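Local coordinates for rhusiopathiae surface protein B (Erysipelothrix rhusiopathiae, PDB 3V10), which probably binds collagen as a cell-wall-anchored surface adhesin, this chain being the collagen-binding region with its immunoglobulin-like domains, at residues I28-A33 against V61-L66; L53-N58 against L117-D122; T282-D287 against L292-P297. All coordinates share one frame; numbering follows the deposited sequence.

Overall arrangement
After strands 10-16 and 20-21 the chain forms strand 28-35. Contact 1 closes a loop when residues 61-66 come back against residues 28-33. Contact 2 opens inside that loop, at residues 53-58, and closes only at residues 117-122. The two contacts therefore cross rather than nest. Their centres are about 4 Å apart. Phe-30 of contact 1 touches Leu-55 of contact 2, and both tie together the bacterial Ig domain near the N terminus. Contact 3 follows in series, in the collagen-binding domain. It closes a short hairpin loop between strand 276-286 and residues 292-297. Its centre lies about 39 Å from that of contact 1 and about 40 Å from that of contact 2.

Contact 1. Residues I28-A33 against V61-L66; sequences IEFNLA and VSLRSL
Leu-63 meets Ile-28 and Phe-30 through one methyl group. CD2 of Leu-63 sits 3.9 Å from CZ of Phe-30. It is also 3.9 Å from CE2 of Phe-30. The methyl lies in the plane of the ring and touches its edge, not a face. On the other partner, CD2 of Leu-63 is 4.0 Å from CD1 of Ile-28. The CG2 branch of Ile-28 is slightly farther, 4.2 Å from the same CD2. Ile-28 places CG1 beside its backbone N, and its extended outer torsion (chi2 -177°) carries CD1 toward Leu-63. Both side chains cross Leu-63 at about a right angle. The contact is small but wholly buried and apolar, and no hydrogen bond spans it. Glu-29, Ser-62 and Arg-64, partly exposed, form the looser side. Arg-64 makes a salt bridge with Asp-122, modelled rather short. The CA atoms of Ile-28 and Leu-63 stay 8.4 Å apart. This is interior packing of the N-terminal immunoglobulin-like domain, between two strands that flank strand 112-123. Strands 28-35 and 61-65 each pair antiparallel with it, and its Ser-119 touches both Phe-30 and Leu-63. Ile-151 of strand 150-153 also packs on Leu-63.

Contact 2. Residues L53-N58 against L117-D122; sequences LTLPSN and LKSVYD
Leu-55 and Leu-117 reach each other through different first torsions. Leu-55 has CG opposite its carbonyl carbon (chi1 -70°), whereas Leu-117 has CG opposite its backbone N (chi1 174°). Their CD2 methyls then lie 4.0 Å apart, Leu-55 CD2 to Leu-117 CD2, and the two side chains meet at a slant. Both methyls of Leu-55 also rest against CB of Ser-119. Leu-55 CD1 is 4.0 Å from the CB of Ser-119, and Leu-55 CD2 is 4.1 Å from that same CB. The serine meets Leu-55 mainly through CB. The hydroxyl is spent elsewhere: Ser-119 OG is hydrogen-bonded to the carbonyl O of Ile-28, so this buried polar atom is satisfied. Leu-53 adds a looser touch, with its CD1 4.4 Å from CD2 of Leu-117. No hydrogen bond joins the two segments. The side chains span the distance between the backbones, the CA atoms of Leu-55 and Ser-119 being 8.2 Å apart. The contact lies in the interior of the N-terminal immunoglobulin-like domain. Phe-30 of strand 28-35 packs against Leu-55. Ile-97, on strand 96-101, touches Leu-53 and Leu-117. Strand 50-54 pairs antiparallel with that same strand 96-101.

Contact 3. Residues T282-D287 against L292-P297; sequences TIEYKD and LVTDTP
Tyr-285 and Val-293 form the centre of this contact. One direct backbone hydrogen bond joins the segments: Val-293 N donates a hydrogen bond to Tyr-285 O over 2.8 Å, with an N-H...O angle of 174°. A CA-H...O contact uses the same acceptor, with Leu-292 CA 3.6 Å from Tyr-285 O. Two waters bridge farther along. One donates to Ile-283 O at 2.8 Å and accepts from Thr-296 N. The other lies in the plane of the tyrosine ring at its edge, 2.8 Å from Tyr-285 OH, and also hydrogen-bonds Thr-296 OG1. Among apolar contacts, Val-293 sits over one face of the Tyr-285 ring in a CH-pi interaction. Its CB is 3.9 Å from the ring centroid and 22° off the normal. Tyr-285 holds CG between its backbone N and carbonyl carbon (chi1 60°), which brings the ring under Val-293. Phe-166 stacks with this ring from outside the segments. Leu-292 CD1 packs 4.0 Å from Lys-286 CG. Asp-287 OD1 accepts from Asn-291 N within the turn. Pro-297 stands at the N-cap position of helix 298-301. Lys-286 and Leu-292 form an antiparallel non-hydrogen-bonded pair. They belong to a beta hairpin in the collagen-binding domain, whose second strand, 292-293, is short, weakly bonded and at the sheet edge.

Contact 1. Residues I28-A33 against V61-L66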
ATOM      1  N   ILE A  28       4.407  -1.401   5.766  1.00 13.48           N
ATOM      2  CA  ILE A  28       5.381  -1.384   6.850  1.00 14.17           C
ATOM      3  C   ILE A  28       6.533  -2.144   6.199  1.00 14.71           C
ATOM      4  O   ILE A  28       6.389  -3.312   5.850  1.00 13.93           O
ATOM      5  CB  ILE A  28       4.877  -2.124   8.107  1.00 14.48           C
ATOM      6  CG1 ILE A  28       3.726  -1.330   8.732  1.00 12.51           C
ATOM      7  CG2 ILE A  28       5.999  -2.262   9.118  1.00 13.09           C
ATOM      8  CD1 ILE A  28       3.168  -1.907  10.017  1.00 15.09           C
ATOM      9  N   GLU A  29       7.658  -1.461   6.011  1.00 16.12           N
ATOM     10  CA  GLU A  29       8.813  -2.041   5.336  1.00 17.19           C
ATOM     11  C   GLU A  29       9.867  -2.696   6.208  1.00 16.56           C
ATOM     12  O   GLU A  29      10.230  -2.191   7.274  1.00 17.13           O
ATOM     13  CB  GLU A  29       9.506  -0.974   4.490  1.00 17.51           C
ATOM     14  CG  GLU A  29       8.625  -0.291   3.480  1.00 23.95           C
ATOM     15  CD  GLU A  29       9.251   0.990   2.977  1.00 26.16           C
ATOM     16  OE1 GLU A  29      10.439   0.956   2.592  1.00 28.34           O
ATOM     17  OE2 GLU A  29       8.558   2.029   2.973  1.00 27.37           O
ATOM     18  N   PHE A  30      10.370  -3.824   5.722  1.00 13.82           N
ATOM     19  CA  PHE A  30      11.409  -4.565   6.410  1.00 13.91           C
ATOM     20  C   PHE A  30      12.579  -4.705   5.452  1.00 15.25           C
ATOM     21  O   PHE A  30      12.407  -5.118   4.307  1.00 14.85           O
ATOM     22  CB  PHE A  30      10.901  -5.950   6.816  1.00 12.94           C
ATOM     23  CG  PHE A  30       9.894  -5.919   7.922  1.00 14.35           C
ATOM     24  CD1 PHE A  30      10.303  -5.928   9.250  1.00 15.21           C
ATOM     25  CD2 PHE A  30       8.536  -5.842   7.638  1.00 14.83           C
ATOM     26  CE1 PHE A  30       9.375  -5.862  10.283  1.00 15.85           C
ATOM     27  CE2 PHE A  30       7.595  -5.773   8.665  1.00 15.18           C
ATOM     28  CZ  PHE A  30       8.016  -5.784   9.991  1.00 16.75           C
ATOM     29  N   ASN A  31      13.763  -4.323   5.913  1.00 15.27           N
ATOM     30  CA  ASN A  31      14.963  -4.433   5.100  1.00 16.26           C
ATOM     31  C   ASN A  31      15.876  -5.452   5.762  1.00 16.17           C
ATOM     32  O   ASN A  31      16.136  -5.378   6.963  1.00 18.85           O
ATOM     33  CB  ASN A  31      15.676  -3.088   5.003  1.00 19.55           C
ATOM     34  CG  ASN A  31      17.027  -3.202   4.338  1.00 22.59           C
ATOM     35  OD1 ASN A  31      17.123  -3.379   3.123  1.00 25.90           O
ATOM     36  ND2 ASN A  31      18.084  -3.121   5.137  1.00 25.63           N
ATOM     37  N   LEU A  32      16.366  -6.400   4.974  1.00 15.32           N
ATOM     38  CA  LEU A  32      17.228  -7.449   5.491  1.00 14.03           C
ATOM     39  C   LEU A  32      18.390  -7.735   4.545  1.00 14.93           C
ATOM     40  O   LEU A  32      18.226  -7.767   3.326  1.00 14.58           O
ATOM     41  CB  LEU A  32      16.393  -8.720   5.703  1.00 13.32           C
ATOM     42  CG  LEU A  32      17.047  -9.971   6.283  1.00 13.73           C
ATOM     43  CD1 LEU A  32      17.387  -9.746   7.753  1.00 13.89           C
ATOM     44  CD2 LEU A  32      16.091 -11.151   6.129  1.00 13.77           C
ATOM     45  N   ALA A  33      19.571  -7.937   5.115  1.00 14.14           N
ATOM     46  CA  ALA A  33      20.753  -8.239   4.329  1.00 13.38           C
ATOM     47  C   ALA A  33      21.396  -9.493   4.900  1.00 13.09           C
ATOM     48  O   ALA A  33      21.351  -9.722   6.106  1.00 13.73           O
ATOM     49  CB  ALA A  33      21.737  -7.071   4.385  1.00 13.59           C
ATOM     50  N   VAL A  61      -3.777  -7.516  16.071  1.00 12.02           N
ATOM     51  CA  VAL A  61      -3.016  -6.970  14.950  1.00 11.63           C
ATOM     52  C   VAL A  61      -2.036  -7.986  14.365  1.00 11.97           C
ATOM     53  O   VAL A  61      -1.218  -8.561  15.081  1.00 12.68           O
ATOM     54  CB  VAL A  61      -2.221  -5.714  15.388  1.00 11.82           C
ATOM     55  CG1 VAL A  61      -1.473  -5.113  14.196  1.00 10.91           C
ATOM     56  CG2 VAL A  61      -3.160  -4.698  15.989  1.00 13.09           C
ATOM     57  N   SER A  62      -2.128  -8.209  13.057  1.00 12.88           N
ATOM     58  CA  SER A  62      -1.240  -9.140  12.375  1.00 12.61           C
ATOM     59  C   SER A  62      -0.671  -8.498  11.120  1.00 11.35           C
ATOM     60  O   SER A  62      -1.391  -7.848  10.364  1.00 11.85           O
ATOM     61  CB  SER A  62      -1.988 -10.428  11.989  1.00 15.13           C
ATOM     62  OG  SER A  62      -2.301 -11.210  13.133  1.00 21.52           O
ATOM     63  N   LEU A  63       0.632  -8.657  10.919  1.00 10.58           N
ATOM     64  CA  LEU A  63       1.278  -8.127   9.727  1.00  9.97           C
ATOM     65  C   LEU A  63       1.373  -9.279   8.749  1.00  9.45           C
ATOM     66  O   LEU A  63       1.623 -10.415   9.153  1.00 10.13           O
ATOM     67  CB  LEU A  63       2.681  -7.602  10.042  1.00 10.71           C
ATOM     68  CG  LEU A  63       2.746  -6.142  10.497  1.00 13.17           C
ATOM     69  CD1 LEU A  63       2.020  -5.988  11.822  1.00 10.98           C
ATOM     70  CD2 LEU A  63       4.204  -5.717  10.631  1.00 12.84           C
ATOM     71  N   ARG A  64       1.159  -8.993   7.471  1.00  8.49           N
ATOM     72  CA  ARG A  64       1.215 -10.031   6.450  1.00 10.14           C
ATOM     73  C   ARG A  64       1.688  -9.461   5.119  1.00  8.80           C
ATOM     74  O   ARG A  64       1.717  -8.240   4.922  1.00  9.03           O
ATOM     75  CB  ARG A  64      -0.166 -10.673   6.272  1.00 13.03           C
ATOM     76  CG  ARG A  64      -1.217  -9.761   5.649  1.00 14.14           C
ATOM     77  CD  ARG A  64      -2.470 -10.546   5.288  1.00 18.68           C
ATOM     78  NE  ARG A  64      -3.364  -9.796   4.407  1.00 22.19           N
ATOM     79  CZ  ARG A  64      -3.995  -8.682   4.759  1.00 22.78           C
ATOM     80  NH1 ARG A  64      -4.786  -8.064   3.897  1.00 25.27           N
ATOM     81  NH2 ARG A  64      -3.837  -8.184   5.976  1.00 25.57           N
ATOM     82  N   SER A  65       2.082 -10.348   4.215  1.00  7.29           N
ATOM     83  CA  SER A  65       2.529  -9.923   2.896  1.00  8.86           C
ATOM     84  C   SER A  65       1.313  -9.381   2.141  1.00  7.33           C
ATOM     85  O   SER A  65       0.177  -9.717   2.471  1.00  8.70           O
ATOM     86  CB  SER A  65       3.132 -11.116   2.139  1.00  7.97           C
ATOM     87  OG  SER A  65       3.254 -10.843   0.753  1.00  8.54           O
ATOM     88  N   LEU A  66       1.541  -8.533   1.147  1.00  9.06           N
ATOM     89  CA  LEU A  66       0.436  -7.990   0.353  1.00 10.78           C
ATOM     90  C   LEU A  66       0.007  -9.008  -0.698  1.00 12.58           C
ATOM     91  O   LEU A  66      -1.054  -8.877  -1.315  1.00 13.10           O
ATOM     92  CB  LEU A  66       0.860  -6.715  -0.378  1.00 12.24           C
ATOM     93  CG  LEU A  66       0.915  -5.377   0.356  1.00 13.71           C
ATOM     94  CD1 LEU A  66       1.847  -5.461   1.558  1.00 16.68           C
ATOM     95  CD2 LEU A  66       1.394  -4.310  -0.630  1.00 14.46           C
TER

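Contact 2. Residues L53-N58 against L117-D122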
ATOM      1  N   LEU A  53      11.086 -16.017   7.280  1.00 10.25           N
ATOM      2  CA  LEU A  53      10.805 -14.754   7.942  1.00 11.02           C
ATOM      3  C   LEU A  53       9.390 -14.854   8.506  1.00 11.06           C
ATOM      4  O   LEU A  53       8.500 -15.413   7.864  1.00 13.13           O
ATOM      5  CB  LEU A  53      10.892 -13.601   6.935  1.00 12.55           C
ATOM      6  CG  LEU A  53      12.219 -13.503   6.175  1.00 12.47           C
ATOM      7  CD1 LEU A  53      12.171 -12.345   5.183  1.00 15.18           C
ATOM      8  CD2 LEU A  53      13.355 -13.312   7.159  1.00 13.82           C
ATOM      9  N   THR A  54       9.190 -14.329   9.708  1.00 10.20           N
ATOM     10  CA  THR A  54       7.878 -14.369  10.339  1.00 11.49           C
ATOM     11  C   THR A  54       7.459 -12.987  10.808  1.00 11.36           C
ATOM     12  O   THR A  54       7.998 -12.466  11.778  1.00 11.57           O
ATOM     13  CB  THR A  54       7.870 -15.312  11.553  1.00 12.29           C
ATOM     14  OG1 THR A  54       8.345 -16.604  11.158  1.00 14.71           O
ATOM     15  CG2 THR A  54       6.460 -15.448  12.113  1.00 15.58           C
ATOM     16  N   LEU A  55       6.494 -12.399  10.111  1.00  8.81           N
ATOM     17  CA  LEU A  55       5.993 -11.085  10.471  1.00  9.18           C
ATOM     18  C   LEU A  55       5.295 -11.206  11.827  1.00 10.03           C
ATOM     19  O   LEU A  55       4.652 -12.212  12.120  1.00  9.16           O
ATOM     20  CB  LEU A  55       5.037 -10.579   9.387  1.00  7.81           C
ATOM     21  CG  LEU A  55       5.735 -10.227   8.067  1.00 10.81           C
ATOM     22  CD1 LEU A  55       4.719 -10.122   6.942  1.00  7.30           C
ATOM     23  CD2 LEU A  55       6.524  -8.920   8.223  1.00  9.95           C
ATOM     24  N   PRO A  56       5.413 -10.173  12.671  1.00  9.70           N
ATOM     25  CA  PRO A  56       4.805 -10.171  14.005  1.00 10.92           C
ATOM     26  C   PRO A  56       3.289 -10.050  14.032  1.00 10.86           C
ATOM     27  O   PRO A  56       2.663  -9.656  13.050  1.00 10.64           O
ATOM     28  CB  PRO A  56       5.484  -8.983  14.681  1.00  8.90           C
ATOM     29  CG  PRO A  56       5.575  -8.006  13.534  1.00  8.82           C
ATOM     30  CD  PRO A  56       6.029  -8.868  12.367  1.00  8.58           C
ATOM     31  N   SER A  57       2.702 -10.390  15.171  1.00  9.77           N
ATOM     32  CA  SER A  57       1.261 -10.292  15.323  1.00 11.40           C
ATOM     33  C   SER A  57       0.874 -10.580  16.760  1.00 11.57           C
ATOM     34  O   SER A  57       1.652 -11.153  17.512  1.00 11.22           O
ATOM     35  CB  SER A  57       0.567 -11.320  14.428  1.00 12.87           C
ATOM     36  OG  SER A  57       0.861 -12.633  14.875  1.00 14.79           O
ATOM     37  N   ASN A  58      -0.321 -10.150  17.146  1.00 13.71           N
ATOM     38  CA  ASN A  58      -0.835 -10.471  18.470  1.00 14.37           C
ATOM     39  C   ASN A  58      -2.278 -10.881  18.227  1.00 15.73           C
ATOM     40  O   ASN A  58      -2.618 -11.250  17.106  1.00 13.59           O
ATOM     41  CB  ASN A  58      -0.707  -9.308  19.480  1.00 14.22           C
ATOM     42  CG  ASN A  58      -1.423  -8.047  19.056  1.00 15.98           C
ATOM     43  OD1 ASN A  58      -2.465  -8.087  18.412  1.00 15.13           O
ATOM     44  ND2 ASN A  58      -0.872  -6.903  19.459  1.00 15.50           N
ATOM     45  N   LEU A 117      11.187  -6.338   2.141  1.00 14.02           N
ATOM     46  CA  LEU A 117       9.841  -6.880   2.285  1.00 13.76           C
ATOM     47  C   LEU A 117       8.801  -5.828   2.636  1.00 12.76           C
ATOM     48  O   LEU A 117       9.023  -4.983   3.493  1.00 12.16           O
ATOM     49  CB  LEU A 117       9.855  -7.968   3.367  1.00 13.78           C
ATOM     50  CG  LEU A 117       8.539  -8.610   3.812  1.00 16.07           C
ATOM     51  CD1 LEU A 117       7.931  -9.423   2.680  1.00 15.16           C
ATOM     52  CD2 LEU A 117       8.817  -9.514   5.009  1.00 16.10           C
ATOM     53  N   LYS A 118       7.658  -5.892   1.959  1.00 10.17           N
ATOM     54  CA  LYS A 118       6.569  -4.960   2.206  1.00  8.16           C
ATOM     55  C   LYS A 118       5.462  -5.711   2.922  1.00  9.46           C
ATOM     56  O   LYS A 118       5.151  -6.847   2.563  1.00 10.80           O
ATOM     57  CB  LYS A 118       6.051  -4.397   0.879  1.00  9.77           C
ATOM     58  CG  LYS A 118       7.130  -3.723   0.050  1.00 11.90           C
ATOM     59  CD  LYS A 118       7.835  -2.649   0.865  1.00 13.47           C
ATOM     60  CE  LYS A 118       8.978  -2.008   0.098  1.00 15.32           C
ATOM     61  NZ  LYS A 118       8.484  -1.208  -1.058  1.00 17.44           N
ATOM     62  N   SER A 119       4.866  -5.087   3.933  1.00  9.04           N
ATOM     63  CA  SER A 119       3.796  -5.741   4.675  1.00 10.92           C
ATOM     64  C   SER A 119       2.619  -4.815   4.936  1.00 12.58           C
ATOM     65  O   SER A 119       2.741  -3.593   4.862  1.00 13.47           O
ATOM     66  CB  SER A 119       4.325  -6.278   6.011  1.00 12.30           C
ATOM     67  OG  SER A 119       4.647  -5.219   6.896  1.00 13.22           O
ATOM     68  N   VAL A 120       1.475  -5.416   5.227  1.00 12.63           N
ATOM     69  CA  VAL A 120       0.260  -4.675   5.530  1.00 13.05           C
ATOM     70  C   VAL A 120      -0.289  -5.259   6.823  1.00 13.32           C
ATOM     71  O   VAL A 120      -0.082  -6.442   7.111  1.00 12.41           O
ATOM     72  CB  VAL A 120      -0.792  -4.834   4.394  1.00 15.35           C
ATOM     73  CG1 VAL A 120      -1.049  -6.313   4.116  1.00 15.54           C
ATOM     74  CG2 VAL A 120      -2.084  -4.143   4.778  1.00 17.00           C
ATOM     75  N   TYR A 121      -0.960  -4.442   7.626  1.00 12.41           N
ATOM     76  CA  TYR A 121      -1.511  -4.963   8.867  1.00 12.86           C
ATOM     77  C   TYR A 121      -3.017  -4.827   8.967  1.00 13.76           C
ATOM     78  O   TYR A 121      -3.616  -3.898   8.424  1.00 13.45           O
ATOM     79  CB  TYR A 121      -0.866  -4.301  10.097  1.00 13.31           C
ATOM     80  CG  TYR A 121      -1.222  -2.849  10.331  1.00 12.80           C
ATOM     81  CD1 TYR A 121      -0.419  -1.826   9.834  1.00 11.48           C
ATOM     82  CD2 TYR A 121      -2.345  -2.500  11.083  1.00 13.92           C
ATOM     83  CE1 TYR A 121      -0.714  -0.488  10.084  1.00 13.12           C
ATOM     84  CE2 TYR A 121      -2.654  -1.162  11.338  1.00 14.09           C
ATOM     85  CZ  TYR A 121      -1.829  -0.164  10.838  1.00 14.09           C
ATOM     86  OH  TYR A 121      -2.086   1.158  11.121  1.00 16.43           O
ATOM     87  N   ASP A 122      -3.618  -5.796   9.648  1.00 15.70           N
ATOM     88  CA  ASP A 122      -5.047  -5.812   9.896  1.00 18.69           C
ATOM     89  C   ASP A 122      -5.166  -5.507  11.379  1.00 18.85           C
ATOM     90  O   ASP A 122      -4.276  -5.842  12.154  1.00 19.02           O
ATOM     91  CB  ASP A 122      -5.650  -7.192   9.613  1.00 22.24           C
ATOM     92  CG  ASP A 122      -5.647  -7.545   8.139  1.00 26.01           C
ATOM     93  OD1 ASP A 122      -6.036  -6.686   7.315  1.00 28.65           O
ATOM     94  OD2 ASP A 122      -5.269  -8.689   7.807  1.00 30.28           O
TER

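Contact 3. Residues T282-D287 against L292-P297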
ATOM      1  N   THR A 282      -7.855  19.225  -7.645  1.00  9.40           N
ATOM      2  CA  THR A 282      -8.309  20.564  -7.304  1.00  9.11           C
ATOM      3  C   THR A 282      -9.829  20.545  -7.378  1.00  9.14           C
ATOM      4  O   THR A 282     -10.414  19.770  -8.132  1.00  7.53           O
ATOM      5  CB  THR A 282      -7.739  21.630  -8.276  1.00  9.75           C
ATOM      6  OG1 THR A 282      -8.200  21.376  -9.610  1.00 13.14           O
ATOM      7  CG2 THR A 282      -6.214  21.590  -8.262  1.00 13.15           C
ATOM      8  N   ILE A 283     -10.473  21.374  -6.569  1.00  7.32           N
ATOM      9  CA  ILE A 283     -11.924  21.413  -6.580  1.00  8.39           C
ATOM     10  C   ILE A 283     -12.383  22.856  -6.508  1.00  8.38           C
ATOM     11  O   ILE A 283     -11.690  23.712  -5.951  1.00  8.47           O
ATOM     12  CB  ILE A 283     -12.515  20.607  -5.380  1.00  7.78           C
ATOM     13  CG1 ILE A 283     -14.039  20.526  -5.500  1.00  8.87           C
ATOM     14  CG2 ILE A 283     -12.111  21.253  -4.048  1.00 11.09           C
ATOM     15  CD1 ILE A 283     -14.685  19.660  -4.442  1.00  9.76           C
ATOM     16  N   GLU A 284     -13.530  23.130  -7.111  1.00  8.77           N
ATOM     17  CA  GLU A 284     -14.092  24.467  -7.073  1.00  9.64           C
ATOM     18  C   GLU A 284     -15.596  24.349  -7.014  1.00  9.77           C
ATOM     19  O   GLU A 284     -16.195  23.507  -7.689  1.00  9.02           O
ATOM     20  CB  GLU A 284     -13.691  25.285  -8.298  1.00 11.79           C
ATOM     21  CG  GLU A 284     -13.912  26.784  -8.089  1.00 16.08           C
ATOM     22  CD  GLU A 284     -13.276  27.630  -9.173  1.00 20.49           C
ATOM     23  OE1 GLU A 284     -14.010  28.126 -10.052  1.00 23.72           O
ATOM     24  OE2 GLU A 284     -12.036  27.784  -9.146  1.00 20.75           O
ATOM     25  N   TYR A 285     -16.196  25.198  -6.191  1.00 10.27           N
ATOM     26  CA  TYR A 285     -17.642  25.238  -6.016  1.00  9.94           C
ATOM     27  C   TYR A 285     -17.966  26.398  -5.087  1.00 10.19           C
ATOM     28  O   TYR A 285     -17.069  26.994  -4.504  1.00 10.48           O
ATOM     29  CB  TYR A 285     -18.147  23.943  -5.372  1.00 10.78           C
ATOM     30  CG  TYR A 285     -17.564  23.664  -4.001  1.00  9.75           C
ATOM     31  CD1 TYR A 285     -16.256  23.203  -3.859  1.00 12.57           C
ATOM     32  CD2 TYR A 285     -18.310  23.894  -2.844  1.00 11.18           C
ATOM     33  CE1 TYR A 285     -15.698  22.978  -2.599  1.00 12.65           C
ATOM     34  CE2 TYR A 285     -17.761  23.672  -1.578  1.00 10.73           C
ATOM     35  CZ  TYR A 285     -16.457  23.215  -1.465  1.00 12.60           C
ATOM     36  OH  TYR A 285     -15.907  23.005  -0.216  1.00 13.82           O
ATOM     37  N   LYS A 286     -19.245  26.732  -4.976  1.00 12.04           N
ATOM     38  CA  LYS A 286     -19.687  27.779  -4.056  1.00 12.85           C
ATOM     39  C   LYS A 286     -20.327  26.997  -2.913  1.00 13.52           C
ATOM     40  O   LYS A 286     -21.178  26.144  -3.162  1.00 15.95           O
ATOM     41  CB  LYS A 286     -20.734  28.683  -4.713  1.00 13.57           C
ATOM     42  CG  LYS A 286     -20.164  29.772  -5.612  1.00 16.92           C
ATOM     43  CD  LYS A 286     -21.285  30.565  -6.268  1.00 20.65           C
ATOM     44  CE  LYS A 286     -20.754  31.633  -7.220  1.00 22.63           C
ATOM     45  NZ  LYS A 286     -20.569  32.957  -6.561  1.00 25.47           N
ATOM     46  N   ASP A 287     -19.917  27.253  -1.673  1.00 14.68           N
ATOM     47  CA  ASP A 287     -20.491  26.521  -0.549  1.00 14.68           C
ATOM     48  C   ASP A 287     -21.948  26.903  -0.319  1.00 15.47           C
ATOM     49  O   ASP A 287     -22.517  27.693  -1.070  1.00 13.71           O
ATOM     50  CB  ASP A 287     -19.678  26.727   0.740  1.00 16.46           C
ATOM     51  CG  ASP A 287     -19.514  28.191   1.118  1.00 17.70           C
ATOM     52  OD1 ASP A 287     -20.425  28.994   0.834  1.00 16.66           O
ATOM     53  OD2 ASP A 287     -18.469  28.530   1.719  1.00 18.84           O
ATOM     54  N   LEU A 292     -17.343  31.249  -2.917  1.00 12.57           N
ATOM     55  CA  LEU A 292     -16.493  30.435  -3.772  1.00 12.35           C
ATOM     56  C   LEU A 292     -15.355  29.814  -2.976  1.00 13.78           C
ATOM     57  O   LEU A 292     -14.609  30.517  -2.287  1.00 15.32           O
ATOM     58  CB  LEU A 292     -15.923  31.295  -4.903  1.00 12.57           C
ATOM     59  CG  LEU A 292     -15.288  30.578  -6.092  1.00 15.98           C
ATOM     60  CD1 LEU A 292     -16.342  29.739  -6.800  1.00 15.20           C
ATOM     61  CD2 LEU A 292     -14.691  31.601  -7.039  1.00 16.68           C
ATOM     62  N   VAL A 293     -15.225  28.494  -3.075  1.00 12.65           N
ATOM     63  CA  VAL A 293     -14.175  27.776  -2.368  1.00 10.67           C
ATOM     64  C   VAL A 293     -13.067  27.444  -3.364  1.00  9.57           C
ATOM     65  O   VAL A 293     -13.249  26.613  -4.258  1.00 11.14           O
ATOM     66  CB  VAL A 293     -14.713  26.476  -1.751  1.00  8.98           C
ATOM     67  CG1 VAL A 293     -13.600  25.740  -1.038  1.00 12.71           C
ATOM     68  CG2 VAL A 293     -15.848  26.795  -0.788  1.00 10.94           C
ATOM     69  N   THR A 294     -11.921  28.095  -3.202  1.00  9.74           N
ATOM     70  CA  THR A 294     -10.789  27.886  -4.104  1.00  9.31           C
ATOM     71  C   THR A 294      -9.503  27.603  -3.340  1.00  7.96           C
ATOM     72  O   THR A 294      -8.442  27.475  -3.942  1.00  6.96           O
ATOM     73  CB  THR A 294     -10.540  29.145  -4.962  1.00  9.78           C
ATOM     74  OG1 THR A 294     -10.197  30.249  -4.107  1.00 10.55           O
ATOM     75  CG2 THR A 294     -11.782  29.504  -5.760  1.00 10.66           C
ATOM     76  N   ASP A 295      -9.616  27.472  -2.022  1.00  8.79           N
ATOM     77  CA  ASP A 295      -8.458  27.279  -1.162  1.00  9.94           C
ATOM     78  C   ASP A 295      -8.396  25.975  -0.380  1.00 10.97           C
ATOM     79  O   ASP A 295      -7.726  25.902   0.651  1.00 12.73           O
ATOM     80  CB  ASP A 295      -8.391  28.448  -0.174  1.00 11.42           C
ATOM     81  CG  ASP A 295      -9.537  28.427   0.824  1.00 11.91           C
ATOM     82  OD1 ASP A 295     -10.557  27.741   0.571  1.00 11.69           O
ATOM     83  OD2 ASP A 295      -9.425  29.099   1.868  1.00 15.98           O
ATOM     84  N   THR A 296      -9.076  24.941  -0.861  1.00  8.85           N
ATOM     85  CA  THR A 296      -9.057  23.664  -0.149  1.00  8.74           C
ATOM     86  C   THR A 296      -7.609  23.197   0.060  1.00  8.63           C
ATOM     87  O   THR A 296      -6.823  23.128  -0.881  1.00  9.54           O
ATOM     88  CB  THR A 296      -9.844  22.603  -0.923  1.00  8.01           C
ATOM     89  OG1 THR A 296     -11.166  23.092  -1.169  1.00  7.84           O
ATOM     90  CG2 THR A 296      -9.929  21.307  -0.121  1.00 10.09           C
ATOM     91  N   PRO A 297      -7.232  22.894   1.311  1.00  9.93           N
ATOM     92  CA  PRO A 297      -5.867  22.444   1.604  1.00 11.77           C
ATOM     93  C   PRO A 297      -5.432  21.244   0.770  1.00 12.26           C
ATOM     94  O   PRO A 297      -6.228  20.344   0.503  1.00 15.04           O
ATOM     95  CB  PRO A 297      -5.928  22.117   3.095  1.00 12.34           C
ATOM     96  CG  PRO A 297      -6.918  23.125   3.610  1.00 11.37           C
ATOM     97  CD  PRO A 297      -8.008  23.069   2.554  1.00 13.04           C
TER
HETATM   98  O   HOH W   1     -10.649  24.570  -3.463  1.00 11.43           O
HETATM   99  O   HOH W   2     -13.451  21.702  -0.259  1.00 16.41           O